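Local coordinates for protein aminotransferase (Psychrobacter arcticus 273-4, PDB 3IF2) that probably acts as a pyridoxal-phosphate-dependent amino-acid transaminase, perhaps of the valine-pyruvate type, working as a dimer, at residues A[115-118]-A[119-123]; A[214-217]-A[218-221]; A[228-231]-A[232-236]; A[289-292]-A[293-297]. One frame throughout, in Å; residues are numbered along the deposited sequence. Where two conformers were deposited one is given.

Contacts 1 and 2 hold the same PLP from two ends: helix 115-125 meets the phosphate and C6 of the cofactor ring, while the loop 214-221 reaches the ring hydroxyl, the two centres lying 18 Å apart. Contact 3, on the helix that follows this loop, stays off the cofactor, the side chain of Met228 being about 13 Å away, but it touches contact 2 where Met228 CG packs 3.6 Å from Arg214 CZ. Contact 4 opens helix 291-305, which lies against contact 1: Val297 CG1 is 3.9 Å from Tyr121 CD2, and Val293 CG1 is 3.9 Å from Leu122 CD2. Contacts 1 and 4 also both touch the second subunit.

Contact 1: residues A[115-118]-A[119-123]; sequences SQNA and FFYLF. With PLP (pyridoxal-5'-phosphate), chain C.
The ring of Phe119 folds back over the preceding turn and rests on the carbonyl of Ser115, whose O lies over one ring face, off-centre and 3.0 Å from Phe119 CD2. A chi1 of -48° keeps CG beside the backbone N, swings the ring toward the start of the helix and brings CE2 to 3.8 Å from Ser115 CB. The same Ser115 O accepts from Phe119 N at 2.9 Å, so one carbonyl serves both the helix and the ring. The cofactor meets this ring at its edge, Phe119 CE2 standing 3.7 Å from PLP C6, and Tyr158 packs on it edge-to-face. Cutting the side chain back to an alanine here would probably open a gap between Ser115 and Tyr158 and leave PLP C6 without its apolar neighbour. Between the side chains of Asn117 and Tyr121 the fit is looser, although both are buried rather than open to solvent. Asn117 O lies over one face of the phenol ring, 3.5 Å from Tyr121 CG, and the Asn117 amide is turned 49° from the ring plane. Their polar ends serve other partners, Asn117 OD1 taking Asn113 N and Asn305 ND2 while Tyr121 OH pairs with Asn301. Phe120 packs on Val304 of the second subunit. At the first turn Ser115 N gives its hydrogen to PLP O2P (2.8 Å) and Gln116 N to PLP O1P (3.1 Å), the helix N-terminus cradling a phosphate as in fold-type I PLP enzymes.

Contact 2: residues A[214-217]-A[218-221]; sequences RPTN and PTGN. With PLP (pyridoxal-5'-phosphate), chain C.
Asn217 turns its amide to the cofactor while leaning on Pro218, to which it is joined by a cis peptide bond. Its chi1 of 176° sets CG opposite the backbone N and sends the amide to PLP, where ND2 gives a short, nearly straight bond to PLP O3 (2.6 Å, 170° at the hydrogen). Such a donor is likely to stabilise negative charge on that phenolic oxygen. The other amide atom, Asn217 OD1, lies 3.2 Å from Pro218 CA and accepts from Arg416 NH1, which fixes the flip of the amide. Pro218 packs on Trp369 and Phe399. This loop leaves strand 207-213 of the large-domain sheet and runs toward helix 225-237, and its Asn-Pro step beside the cofactor hydroxyl is a familiar feature of class I and II aminotransferases. Behind Asn217, the backbone doubles back on itself: Gly220 N donates to Thr216 O at 2.9 Å, and Thr216 N donates to Asn221 O, also at 2.9 Å. The turn bends through Gly220 at a positive phi, where a side chain would jam against the preceding carbonyl. Thr219 forms an ST turn, its OG1 accepting from Asn221 N at 3.0 Å. That hydroxyl, held between backbone N and carbonyl carbon (chi1 57°), also touches Thr216 CB at 3.3 Å. Farther out, a water donates to Thr216 OG1 (2.7 Å) and accepts from Asn221 ND2 (3.1 Å). Thr216 OG1 is additionally bonded to Ser213 O, and Asn221 OD1 to Lys188 NZ.

Contact 3: residues A[228-231]-A[232-236]; sequences MAHL and AEIAK
His230 and Ile234 meet one helical turn apart by apolar contact, the imidazole CD2 lying 3.7 Å from Ile234 CD1 and 3.8 Å from Ile234 CG1. The two side chains slant across each other, the methyl end approaching the ring obliquely. Pointing away from the His230 N at a chi1 of -163°, the imidazole brings its CD2 corner beside the end of Ile234, and it is also stacked on Phe193. Leu231 and Ile234 pack on Leu196 in helix 193-197, while the selenomethionine at Met228 and Ala232 rest on Leu242 of strand 242-245. Helix 225-237 is the crossover of a beta-alpha-beta unit running from strand 207-213 to strand 242-245. Backbone hydrogen bonds hold the turn itself: Ile234 N gives a very straight one to His230 O (3.0 Å, 176° at the hydrogen), and Ala235 N reaches Leu231 O at 2.8 Å. Ala232 N and Glu233 N close the same pattern on Met228 O and Ala229 O. Charge plays a smaller part. Glu233 OE1 stops 4.8 Å from His230 NE2, which instead makes a weak hydrogen bond to Glu197 OE1, and the Glu233 carboxylate lies on the exposed side of the helix.

Contact 4: residues A[289-292]-A[293-297]; sequences ADAK and VIEAV
Asp290 O receives two backbone N-H groups at the start of helix 291-305, Ile294 N at 3.2 Å and in the carbonyl plane, and Val293 N at 2.9 Å through a weak, bent bond (124° at the hydrogen). The Asp290 side chain works beside it as an N-cap: OD2 accepts from Lys292 N at 3.2 Å, met from above the carboxylate plane, while OD1 is fixed by Asn266 ND2. One residue on, Glu295 N gives a straight bond to Ala291 O at 2.8 Å. Apolar contact ties the residue before the cap to the first turn. Ala289 turns its CB to both Val293 CB and Ile294 CD1, 3.8 Å from each, and the Ala289-Ile294 pair is placed as in a hydrophobic staple. The Ile294 chain, bent at both chi1 (-56°) and chi2 (-56°), curls back past Asp290 O to reach that methyl. Ile294 also packs on Ala110 and Ile287 of neighbouring strands, so a glycine in its place would probably leave Ala289 without its staple partner and open a gap toward the sheet. Ala296 packs on Phe4 of the second subunit. The carboxylate beside the first N-H groups is likely to be favoured electrostatically by the positive end of the helix dipole, which is consistent with the cap and the staple together marking the start of the helix.

Contact 1: residues A[115-118]-A[119-123]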
loop_
_atom_site.group_PDB
_atom_site.type_symbol
_atom_site.label_atom_id
_atom_site.label_comp_id
_atom_site.label_asym_id
_atom_site.label_seq_id
_atom_site.Cartn_x
_atom_site.Cartn_y
_atom_site.Cartn_z
ATOM N N SER A 115 -8.342 2.636 3.532
ATOM C CA SER A 115 -9.488 1.748 3.232
ATOM C C SER A 115 -9.544 1.319 1.762
ATOM O O SER A 115 -10.091 0.286 1.460
ATOM C CB SER A 115 -10.821 2.369 3.656
ATOM O OG SER A 115 -10.955 2.279 5.056
ATOM N N GLN A 116 -8.959 2.115 0.855
ATOM C CA GLN A 116 -8.884 1.776 -0.581
ATOM C C GLN A 116 -8.132 0.441 -0.784
ATOM O O GLN A 116 -8.536 -0.407 -1.592
ATOM C CB GLN A 116 -8.175 2.887 -1.365
ATOM C CG GLN A 116 -8.195 2.728 -2.919
ATOM C CD GLN A 116 -9.575 2.841 -3.520
ATOM O OE1 GLN A 116 -10.483 3.435 -2.923
ATOM N NE2 GLN A 116 -9.738 2.291 -4.720
ATOM N N ASN A 117 -7.038 0.285 -0.037
ATOM C CA ASN A 117 -6.247 -0.941 -0.003
ATOM C C ASN A 117 -7.142 -2.076 0.510
ATOM O O ASN A 117 -7.117 -3.190 -0.027
ATOM C CB ASN A 117 -5.033 -0.703 0.916
ATOM C CG ASN A 117 -3.857 -1.595 0.635
ATOM O OD1 ASN A 117 -3.147 -2.010 1.559
ATOM N ND2 ASN A 117 -3.585 -1.824 -0.633
ATOM N N ALA A 118 -7.965 -1.783 1.519
ATOM C CA ALA A 118 -8.935 -2.759 2.029
ATOM C C ALA A 118 -9.925 -3.204 0.932
ATOM O O ALA A 118 -10.197 -4.392 0.817
ATOM C CB ALA A 118 -9.683 -2.229 3.245
ATOM N N PHE A 119 -10.419 -2.277 0.109
ATOM C CA PHE A 119 -11.390 -2.641 -0.938
ATOM C C PHE A 119 -10.749 -3.392 -2.082
ATOM O O PHE A 119 -11.385 -4.289 -2.630
ATOM C CB PHE A 119 -12.196 -1.452 -1.447
ATOM C CG PHE A 119 -12.761 -0.632 -0.357
ATOM C CD1 PHE A 119 -13.529 -1.215 0.660
ATOM C CD2 PHE A 119 -12.511 0.730 -0.308
ATOM C CE1 PHE A 119 -14.041 -0.439 1.697
ATOM C CE2 PHE A 119 -13.003 1.488 0.708
ATOM C CZ PHE A 119 -13.776 0.907 1.715
ATOM N N PHE A 120 -9.511 -3.037 -2.437
ATOM C CA PHE A 120 -8.751 -3.785 -3.438
ATOM C C PHE A 120 -8.614 -5.253 -2.982
ATOM O O PHE A 120 -8.810 -6.157 -3.776
ATOM C CB PHE A 120 -7.387 -3.150 -3.725
ATOM C CG PHE A 120 -6.531 -3.972 -4.644
ATOM C CD1 PHE A 120 -6.817 -4.032 -5.999
ATOM C CD2 PHE A 120 -5.467 -4.716 -4.158
ATOM C CE1 PHE A 120 -6.045 -4.818 -6.873
ATOM C CE2 PHE A 120 -4.687 -5.498 -5.018
ATOM C CZ PHE A 120 -4.972 -5.543 -6.379
ATOM N N TYR A 121 -8.337 -5.476 -1.699
ATOM C CA TYR A 121 -8.277 -6.836 -1.179
ATOM C C TYR A 121 -9.658 -7.499 -1.152
ATOM O O TYR A 121 -9.837 -8.543 -1.802
ATOM C CB TYR A 121 -7.639 -6.922 0.226
ATOM C CG TYR A 121 -6.176 -6.504 0.363
ATOM C CD1 TYR A 121 -5.273 -6.540 -0.703
ATOM C CD2 TYR A 121 -5.681 -6.158 1.621
ATOM C CE1 TYR A 121 -3.930 -6.175 -0.518
ATOM C CE2 TYR A 121 -4.365 -5.802 1.825
ATOM C CZ TYR A 121 -3.482 -5.801 0.764
ATOM O OH TYR A 121 -2.171 -5.481 0.973
ATOM N N LEU A 122 -10.612 -6.885 -0.437
ATOM C CA LEU A 122 -11.942 -7.468 -0.243
ATOM C C LEU A 122 -12.728 -7.737 -1.548
ATOM O O LEU A 122 -13.341 -8.799 -1.673
ATOM C CB LEU A 122 -12.795 -6.644 0.749
ATOM C CG LEU A 122 -12.333 -6.533 2.222
ATOM C CD1 LEU A 122 -13.166 -5.450 2.971
ATOM C CD2 LEU A 122 -12.362 -7.901 2.952
ATOM N N PHE A 123 -12.685 -6.819 -2.517
ATOM C CA PHE A 123 -13.431 -7.024 -3.760
ATOM C C PHE A 123 -12.810 -8.091 -4.664
ATOM O O PHE A 123 -13.535 -8.784 -5.377
ATOM C CB PHE A 123 -13.705 -5.720 -4.507
ATOM C CG PHE A 123 -14.543 -4.701 -3.739
ATOM C CD1 PHE A 123 -15.306 -5.016 -2.599
ATOM C CD2 PHE A 123 -14.655 -3.418 -4.248
ATOM C CE1 PHE A 123 -16.072 -4.031 -1.961
ATOM C CE2 PHE A 123 -15.438 -2.472 -3.638
ATOM C CZ PHE A 123 -16.146 -2.768 -2.494
HETATM N N1 PLP C . -14.824 5.138 1.555
HETATM C C2 PLP C . -15.477 6.268 1.112
HETATM C C2A PLP C . -16.971 6.278 1.175
HETATM C C3 PLP C . -14.729 7.369 0.636
HETATM O O3 PLP C . -15.336 8.514 0.189
HETATM C C4 PLP C . -13.317 7.295 0.591
HETATM C C4A PLP C . -12.586 8.387 -0.182
HETATM O O4A PLP C . -11.601 8.968 0.291
HETATM C C5 PLP C . -12.666 6.103 1.054
HETATM C C6 PLP C . -13.460 5.043 1.532
HETATM C C5A PLP C . -11.139 5.898 1.012
HETATM O O4P PLP C . -10.465 6.382 2.154
HETATM P P PLP C . -8.937 5.984 2.440
HETATM O O1P PLP C . -8.209 5.055 1.500
HETATM O O2P PLP C . -9.055 5.327 3.774
HETATM O O3P PLP C . -8.210 7.269 2.484
#

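Contact 2: residues A[214-217]-A[218-221]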
loop_
_atom_site.group_PDB
_atom_site.type_symbol
_atom_site.label_atom_id
_atom_site.label_comp_id
_atom_site.label_asym_id
_atom_site.label_seq_id
_atom_site.Cartn_x
_atom_site.Cartn_y
_atom_site.Cartn_z
ATOM N N ARG A 214 -21.640 3.883 4.381
ATOM C CA ARG A 214 -22.599 4.414 5.347
ATOM C C ARG A 214 -21.918 5.366 6.358
ATOM O O ARG A 214 -21.210 4.897 7.266
ATOM C CB ARG A 214 -23.274 3.238 6.079
ATOM C CG ARG A 214 -24.565 3.598 6.792
ATOM C CD ARG A 214 -24.968 2.527 7.763
ATOM N NE ARG A 214 -26.296 2.771 8.333
ATOM C CZ ARG A 214 -26.753 2.307 9.503
ATOM N NH1 ARG A 214 -25.997 1.577 10.337
ATOM N NH2 ARG A 214 -28.000 2.610 9.873
ATOM N N PRO A 215 -22.060 6.703 6.170
ATOM C CA PRO A 215 -22.738 7.426 5.074
ATOM C C PRO A 215 -22.043 7.244 3.724
ATOM O O PRO A 215 -20.857 6.890 3.660
ATOM C CB PRO A 215 -22.733 8.892 5.510
ATOM C CG PRO A 215 -21.862 8.983 6.707
ATOM C CD PRO A 215 -21.556 7.616 7.216
ATOM N N THR A 216 -22.797 7.519 2.659
ATOM C CA THR A 216 -22.357 7.294 1.308
ATOM C C THR A 216 -21.708 8.499 0.641
ATOM O O THR A 216 -22.154 9.635 0.814
ATOM C CB THR A 216 -23.544 6.832 0.447
ATOM O OG1 THR A 216 -24.112 5.662 1.039
ATOM C CG2 THR A 216 -23.124 6.519 -0.994
ATOM N N ASN A 217 -20.612 8.211 -0.068
ATOM C CA ASN A 217 -19.938 9.117 -0.992
ATOM C C ASN A 217 -20.591 8.598 -2.277
ATOM O O ASN A 217 -20.473 7.404 -2.561
ATOM C CB ASN A 217 -18.403 8.884 -0.979
ATOM C CG ASN A 217 -17.631 9.749 -2.001
ATOM O OD1 ASN A 217 -18.207 10.267 -2.934
ATOM N ND2 ASN A 217 -16.314 9.877 -1.823
ATOM N N PRO A 218 -21.196 9.475 -3.097
ATOM C CA PRO A 218 -21.286 10.930 -3.118
ATOM C C PRO A 218 -22.561 11.578 -2.594
ATOM O O PRO A 218 -22.663 12.796 -2.661
ATOM C CB PRO A 218 -21.314 11.162 -4.623
ATOM C CG PRO A 218 -22.300 10.113 -5.087
ATOM C CD PRO A 218 -22.086 8.925 -4.144
ATOM N N THR A 219 -23.512 10.791 -2.106
ATOM C CA THR A 219 -24.858 11.279 -1.833
ATOM C C THR A 219 -25.096 11.943 -0.507
ATOM O O THR A 219 -25.941 12.829 -0.414
ATOM C CB THR A 219 -25.867 10.126 -1.931
ATOM O OG1 THR A 219 -25.475 9.100 -1.013
ATOM C CG2 THR A 219 -25.895 9.568 -3.339
ATOM N N GLY A 220 -24.366 11.508 0.512
ATOM C CA GLY A 220 -24.615 11.918 1.878
ATOM C C GLY A 220 -25.724 11.067 2.514
ATOM O O GLY A 220 -26.134 11.348 3.653
ATOM N N ASN A 221 -26.167 10.005 1.815
ATOM C CA ASN A 221 -27.240 9.139 2.277
ATOM C C ASN A 221 -26.764 8.199 3.374
ATOM O O ASN A 221 -25.658 7.648 3.282
ATOM C CB ASN A 221 -27.787 8.262 1.124
ATOM C CG ASN A 221 -29.048 7.485 1.525
ATOM O OD1 ASN A 221 -30.013 8.067 2.016
ATOM N ND2 ASN A 221 -29.034 6.178 1.331
HETATM N N1 PLP C . -14.824 5.138 1.555
HETATM C C2 PLP C . -15.477 6.268 1.112
HETATM C C2A PLP C . -16.971 6.278 1.175
HETATM C C3 PLP C . -14.729 7.369 0.636
HETATM O O3 PLP C . -15.336 8.514 0.189
HETATM C C4 PLP C . -13.317 7.295 0.591
HETATM C C4A PLP C . -12.586 8.387 -0.182
HETATM O O4A PLP C . -11.601 8.968 0.291
HETATM C C5 PLP C . -12.666 6.103 1.054
HETATM C C6 PLP C . -13.460 5.043 1.532
HETATM C C5A PLP C . -11.139 5.898 1.012
HETATM O O4P PLP C . -10.465 6.382 2.154
HETATM P P PLP C . -8.937 5.984 2.440
HETATM O O1P PLP C . -8.209 5.055 1.500
HETATM O O2P PLP C . -9.055 5.327 3.774
HETATM O O3P PLP C . -8.210 7.269 2.484
HETATM O O HOH W 1 -26.529 4.938 -0.044
#

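Contact 3: residues A[228-231]-A[232-236]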
loop_
_atom_site.group_PDB
_atom_site.type_symbol
_atom_site.label_atom_id
_atom_site.label_comp_id
_atom_site.label_asym_id
_atom_site.label_seq_id
_atom_site.Cartn_x
_atom_site.Cartn_y
_atom_site.Cartn_z
HETATM N N MSE A 228 -30.395 -1.778 6.848
HETATM C CA MSE A 228 -29.201 -2.585 7.188
HETATM C C MSE A 228 -29.522 -3.969 7.766
HETATM O O MSE A 228 -28.813 -4.945 7.462
HETATM C CB MSE A 228 -28.274 -1.838 8.151
HETATM C CG MSE A 228 -27.653 -0.565 7.579
HETATM SE SE MSE A 228 -26.715 -0.693 5.869
HETATM C CE MSE A 228 -25.650 -2.255 6.313
ATOM N N ALA A 229 -30.558 -4.047 8.608
ATOM C CA ALA A 229 -30.984 -5.321 9.200
ATOM C C ALA A 229 -31.415 -6.304 8.112
ATOM O O ALA A 229 -31.032 -7.471 8.131
ATOM C CB ALA A 229 -32.123 -5.108 10.187
ATOM N N HIS A 230 -32.194 -5.796 7.162
ATOM C CA HIS A 230 -32.704 -6.574 6.029
ATOM C C HIS A 230 -31.509 -7.105 5.206
ATOM O O HIS A 230 -31.464 -8.301 4.895
ATOM C CB HIS A 230 -33.636 -5.692 5.167
ATOM C CG HIS A 230 -34.523 -6.445 4.232
ATOM N ND1 HIS A 230 -35.660 -5.880 3.701
ATOM C CD2 HIS A 230 -34.483 -7.718 3.770
ATOM C CE1 HIS A 230 -36.255 -6.759 2.912
ATOM N NE2 HIS A 230 -35.563 -7.883 2.939
ATOM N N LEU A 231 -30.538 -6.233 4.897
ATOM C CA LEU A 231 -29.336 -6.642 4.136
ATOM C C LEU A 231 -28.518 -7.714 4.866
ATOM O O LEU A 231 -28.035 -8.655 4.223
ATOM C CB LEU A 231 -28.459 -5.444 3.745
ATOM C CG LEU A 231 -29.037 -4.474 2.700
ATOM C CD1 LEU A 231 -28.212 -3.201 2.669
ATOM C CD2 LEU A 231 -29.152 -5.115 1.301
ATOM N N ALA A 232 -28.391 -7.587 6.191
ATOM C CA ALA A 232 -27.725 -8.607 7.018
ATOM C C ALA A 232 -28.435 -9.985 6.922
ATOM O O ALA A 232 -27.751 -11.005 6.885
ATOM C CB ALA A 232 -27.621 -8.151 8.474
ATOM N N GLU A 233 -29.778 -10.015 6.875
ATOM C CA GLU A 233 -30.542 -11.288 6.706
ATOM C C GLU A 233 -30.278 -11.878 5.330
ATOM O O GLU A 233 -29.926 -13.050 5.218
ATOM C CB GLU A 233 -32.066 -11.113 6.808
ATOM C CG GLU A 233 -32.651 -10.734 8.160
ATOM C CD GLU A 233 -34.196 -10.640 8.104
ATOM O OE1 GLU A 233 -34.746 -9.938 7.202
ATOM O OE2 GLU A 233 -34.860 -11.273 8.968
ATOM N N ILE A 234 -30.455 -11.048 4.295
ATOM C CA ILE A 234 -30.224 -11.453 2.897
ATOM C C ILE A 234 -28.820 -12.021 2.765
ATOM O O ILE A 234 -28.657 -13.120 2.245
ATOM C CB ILE A 234 -30.442 -10.296 1.876
ATOM C CG1 ILE A 234 -31.898 -9.841 1.866
ATOM C CG2 ILE A 234 -30.104 -10.740 0.463
ATOM C CD1 ILE A 234 -32.132 -8.632 1.021
ATOM N N ALA A 235 -27.829 -11.307 3.294
ATOM C CA ALA A 235 -26.428 -11.786 3.268
ATOM C C ALA A 235 -26.266 -13.140 3.957
ATOM O O ALA A 235 -25.652 -14.039 3.385
ATOM C CB ALA A 235 -25.466 -10.771 3.881
ATOM N N LYS A 236 -26.844 -13.297 5.150
ATOM C CA LYS A 236 -26.731 -14.564 5.902
ATOM C C LYS A 236 -27.371 -15.739 5.142
ATOM O O LYS A 236 -26.813 -16.833 5.131
ATOM C CB LYS A 236 -27.344 -14.459 7.310
ATOM C CG LYS A 236 -26.967 -15.625 8.248
ATOM C CD LYS A 236 -27.911 -15.753 9.453
ATOM C CE LYS A 236 -27.559 -17.001 10.296
ATOM N NZ LYS A 236 -28.484 -17.206 11.444
#

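Contact 4: residues A[289-292]-A[293-297]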
loop_
_atom_site.group_PDB
_atom_site.type_symbol
_atom_site.label_atom_id
_atom_site.label_comp_id
_atom_site.label_asym_id
_atom_site.label_seq_id
_atom_site.Cartn_x
_atom_site.Cartn_y
_atom_site.Cartn_z
ATOM N N ALA A 289 -13.396 -8.002 11.298
ATOM C CA ALA A 289 -14.013 -9.160 10.622
ATOM C C ALA A 289 -13.747 -10.474 11.308
ATOM O O ALA A 289 -13.056 -10.520 12.319
ATOM C CB ALA A 289 -13.494 -9.228 9.190
ATOM N N ASP A 290 -14.296 -11.546 10.750
ATOM C CA ASP A 290 -14.018 -12.906 11.219
ATOM C C ASP A 290 -12.539 -13.196 10.990
ATOM O O ASP A 290 -11.961 -12.702 10.008
ATOM C CB ASP A 290 -14.824 -13.952 10.419
ATOM C CG ASP A 290 -14.708 -15.369 10.999
ATOM O OD1 ASP A 290 -15.300 -15.601 12.075
ATOM O OD2 ASP A 290 -14.061 -16.245 10.372
ATOM N N ALA A 291 -11.956 -14.011 11.873
ATOM C CA ALA A 291 -10.540 -14.429 11.789
ATOM C C ALA A 291 -10.124 -14.862 10.373
ATOM O O ALA A 291 -9.059 -14.466 9.880
ATOM C CB ALA A 291 -10.253 -15.568 12.783
ATOM N N LYS A 292 -11.005 -15.628 9.723
ATOM C CA LYS A 292 -10.796 -16.134 8.360
ATOM C C LYS A 292 -10.487 -14.995 7.376
ATOM O O LYS A 292 -9.554 -15.094 6.560
ATOM C CB LYS A 292 -12.021 -16.965 7.918
ATOM C CG LYS A 292 -11.917 -17.639 6.557
ATOM C CD LYS A 292 -12.943 -18.759 6.401
ATOM C CE LYS A 292 -12.957 -19.285 4.977
ATOM N NZ LYS A 292 -11.620 -19.774 4.592
ATOM N N VAL A 293 -11.258 -13.904 7.465
ATOM C CA VAL A 293 -11.061 -12.720 6.600
ATOM C C VAL A 293 -9.748 -11.970 6.955
ATOM O O VAL A 293 -9.011 -11.565 6.055
ATOM C CB VAL A 293 -12.257 -11.744 6.680
ATOM C CG1 VAL A 293 -11.978 -10.457 5.907
ATOM C CG2 VAL A 293 -13.520 -12.411 6.170
ATOM N N ILE A 294 -9.455 -11.823 8.251
ATOM C CA ILE A 294 -8.259 -11.127 8.736
ATOM C C ILE A 294 -6.984 -11.871 8.329
ATOM O O ILE A 294 -6.004 -11.228 7.910
ATOM C CB ILE A 294 -8.321 -10.846 10.279
ATOM C CG1 ILE A 294 -9.591 -10.050 10.660
ATOM C CG2 ILE A 294 -7.107 -10.092 10.778
ATOM C CD1 ILE A 294 -9.801 -8.690 9.907
ATOM N N GLU A 295 -6.994 -13.201 8.418
ATOM C CA GLU A 295 -5.852 -14.015 7.952
ATOM C C GLU A 295 -5.581 -13.792 6.471
ATOM O O GLU A 295 -4.426 -13.682 6.072
ATOM C CB GLU A 295 -6.029 -15.511 8.245
ATOM C CG GLU A 295 -5.849 -15.860 9.705
ATOM C CD GLU A 295 -6.439 -17.215 10.091
ATOM O OE1 GLU A 295 -6.587 -18.109 9.225
ATOM O OE2 GLU A 295 -6.783 -17.372 11.281
ATOM N N ALA A 296 -6.643 -13.707 5.675
ATOM C CA ALA A 296 -6.545 -13.418 4.226
ATOM C C ALA A 296 -5.891 -12.065 3.975
ATOM O O ALA A 296 -4.943 -11.970 3.177
ATOM C CB ALA A 296 -7.922 -13.464 3.566
ATOM N N VAL A 297 -6.378 -11.041 4.681
ATOM C CA VAL A 297 -5.840 -9.677 4.573
ATOM C C VAL A 297 -4.371 -9.629 4.974
ATOM O O VAL A 297 -3.545 -8.999 4.280
ATOM C CB VAL A 297 -6.665 -8.633 5.397
ATOM C CG1 VAL A 297 -6.036 -7.228 5.321
ATOM C CG2 VAL A 297 -8.100 -8.588 4.879
#